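Local coordinates for dihydropteridine reductase (Dictyostelium discoideum, PDB 3ORF), which catalyses the NAD(P)H-dependent reduction of quinonoid dihydropteridines, regenerating the tetrahydropteridine form as a homodimeric short-chain dehydrogenase/reductase, at residues Val88-Cys93 and Glu222-Ser227. Sequence-based numbering, arbitrary orientation.
Sequences VDTFVC and EWSTNS
T90 and S224 join a central strand of the Rossmann fold to the C-terminal turn of helix 213-225, meeting hydroxyl to hydroxyl. Strand 88-93 runs parallel between strands 24-28 and 138-143, and T90 follows the corner at D89, with its side chain directed at the helix. The contact is small, 72 Å² over both sides, and rests on this one pair, whose CA atoms lie 6.4 Å apart. On the tight side, T90 is buried and packs against I25 and L139 of the flanking strands; S224 also touches L139, and its side chain comes about 4 Å from that of F42. The methyl CG2 of T90 stands anti to the backbone N and passes 3.8 Å from S224 OG, while OG1 sits beside that N (chi1 -69°) and points to S224. F91, the next residue along the strand, turns to the other face of the sheet and packs on helix 108-133. S224 is already partly exposed, and beyond it the contact opens to solvent: T225 points away from the strand, and T225, N226 and S227 are exposed. D89 is likewise partly exposed; its carboxylate leads away from the helix and is hydrogen-bonded, OD1 to N24 N and OD2 to N135 ND2. S224 OG has two partners: it accepts from T90 OG1 across the contact and donates within its own helix to the backbone O of L220, one turn earlier. T90 OG1 donates to S224 OG at 2.8 Å, with an angle of about 123° at OG1 between CB and the acceptor.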
loop_
_atom_site.group_PDB
_atom_site.type_symbol
_atom_site.label_atom_id
_atom_site.label_comp_id
_atom_site.label_asym_id
_atom_site.label_seq_id
_atom_site.Cartn_x
_atom_site.Cartn_y
_atom_site.Cartn_z
ATOM N N VAL A 88 13.121 18.640 14.339
ATOM C CA VAL A 88 13.039 17.531 15.268
ATOM C C VAL A 88 14.140 16.549 15.066
ATOM O O VAL A 88 14.568 16.332 13.937
ATOM C CB VAL A 88 11.602 16.862 15.361
ATOM C CG1 VAL A 88 10.462 17.924 15.460
ATOM C CG2 VAL A 88 11.315 15.927 14.276
ATOM N N ASP A 89 14.631 15.997 16.159
ATOM C CA ASP A 89 15.744 15.060 16.094
ATOM C C ASP A 89 15.305 13.587 15.899
ATOM O O ASP A 89 16.114 12.746 15.446
ATOM C CB ASP A 89 16.530 15.152 17.401
ATOM C CG ASP A 89 17.160 16.570 17.629
ATOM O OD1 ASP A 89 16.614 17.399 18.454
ATOM O OD2 ASP A 89 18.131 16.876 16.932
ATOM N N THR A 90 14.091 13.282 16.371
ATOM C CA THR A 90 13.474 12.015 16.230
ATOM C C THR A 90 11.994 12.206 15.852
ATOM O O THR A 90 11.265 12.994 16.491
ATOM C CB THR A 90 13.516 11.242 17.520
ATOM O OG1 THR A 90 14.865 10.858 17.799
ATOM C CG2 THR A 90 12.625 10.005 17.403
ATOM N N PHE A 91 11.571 11.501 14.799
ATOM C CA PHE A 91 10.166 11.480 14.402
ATOM C C PHE A 91 9.657 10.057 14.526
ATOM O O PHE A 91 10.367 9.110 14.133
ATOM C CB PHE A 91 9.982 11.967 12.962
ATOM C CG PHE A 91 8.604 11.691 12.438
ATOM C CD1 PHE A 91 7.558 12.586 12.685
ATOM C CD2 PHE A 91 8.309 10.467 11.792
ATOM C CE1 PHE A 91 6.242 12.284 12.293
ATOM C CE2 PHE A 91 7.005 10.181 11.352
ATOM C CZ PHE A 91 5.959 11.130 11.616
ATOM N N VAL A 92 8.479 9.853 15.094
ATOM C CA VAL A 92 7.922 8.469 15.215
ATOM C C VAL A 92 6.499 8.467 14.751
ATOM O O VAL A 92 5.704 9.295 15.193
ATOM C CB VAL A 92 7.913 7.987 16.661
ATOM C CG1 VAL A 92 7.243 6.550 16.755
ATOM C CG2 VAL A 92 9.335 7.943 17.214
ATOM N N CYS A 93 6.136 7.602 13.819
ATOM C CA CYS A 93 4.709 7.509 13.557
ATOM C C CYS A 93 4.112 6.335 14.303
ATOM O O CYS A 93 4.470 5.137 14.082
ATOM C CB CYS A 93 4.429 7.385 12.067
ATOM S SG CYS A 93 2.701 6.999 11.609
ATOM N N GLU A 222 17.223 4.807 22.981
ATOM C CA GLU A 222 18.589 4.329 22.680
ATOM C C GLU A 222 19.028 4.694 21.247
ATOM O O GLU A 222 20.140 5.181 21.056
ATOM C CB GLU A 222 18.739 2.817 23.000
ATOM C CG GLU A 222 20.045 2.111 22.530
ATOM C CD GLU A 222 20.000 0.529 22.605
ATOM O OE1 GLU A 222 18.902 -0.105 22.629
ATOM O OE2 GLU A 222 21.100 -0.088 22.603
ATOM N N TRP A 223 18.168 4.510 20.249
ATOM C CA TRP A 223 18.550 4.880 18.900
ATOM C C TRP A 223 18.657 6.398 18.735
ATOM O O TRP A 223 19.431 6.852 17.951
ATOM C CB TRP A 223 17.568 4.354 17.847
ATOM C CG TRP A 223 17.492 2.825 17.640
ATOM C CD1 TRP A 223 18.448 1.881 17.877
ATOM C CD2 TRP A 223 16.344 2.112 17.133
ATOM N NE1 TRP A 223 17.961 0.614 17.549
ATOM C CE2 TRP A 223 16.686 0.741 17.074
ATOM C CE3 TRP A 223 15.070 2.519 16.683
ATOM C CZ2 TRP A 223 15.790 -0.227 16.644
ATOM C CZ3 TRP A 223 14.168 1.531 16.228
ATOM C CH2 TRP A 223 14.532 0.191 16.228
ATOM N N SER A 224 17.827 7.155 19.447
ATOM C CA SER A 224 17.838 8.639 19.397
ATOM C C SER A 224 19.106 9.322 19.960
ATOM O O SER A 224 19.449 10.402 19.503
ATOM C CB SER A 224 16.649 9.175 20.156
ATOM O OG SER A 224 15.518 8.729 19.459
ATOM N N THR A 225 19.784 8.661 20.899
ATOM C CA THR A 225 20.890 9.233 21.655
ATOM C C THR A 225 22.230 8.553 21.375
ATOM O O THR A 225 23.255 9.133 21.650
ATOM C CB THR A 225 20.626 9.153 23.147
ATOM O OG1 THR A 225 20.284 7.811 23.488
ATOM C CG2 THR A 225 19.467 10.047 23.537
ATOM N N ASN A 226 22.213 7.350 20.805
ATOM C CA ASN A 226 23.420 6.590 20.476
ATOM C C ASN A 226 23.375 6.110 19.016
ATOM O O ASN A 226 22.975 4.972 18.656
ATOM C CB ASN A 226 23.558 5.444 21.452
ATOM C CG ASN A 226 24.736 4.553 21.152
ATOM O OD1 ASN A 226 25.579 4.856 20.305
ATOM N ND2 ASN A 226 24.803 3.420 21.865
ATOM N N SER A 227 23.774 7.020 18.150
ATOM C CA SER A 227 23.612 6.803 16.729
ATOM C C SER A 227 24.344 5.516 16.257
ATOM O O SER A 227 23.966 4.917 15.263
ATOM C CB SER A 227 24.060 8.065 15.987
ATOM O OG SER A 227 25.472 8.193 16.115
#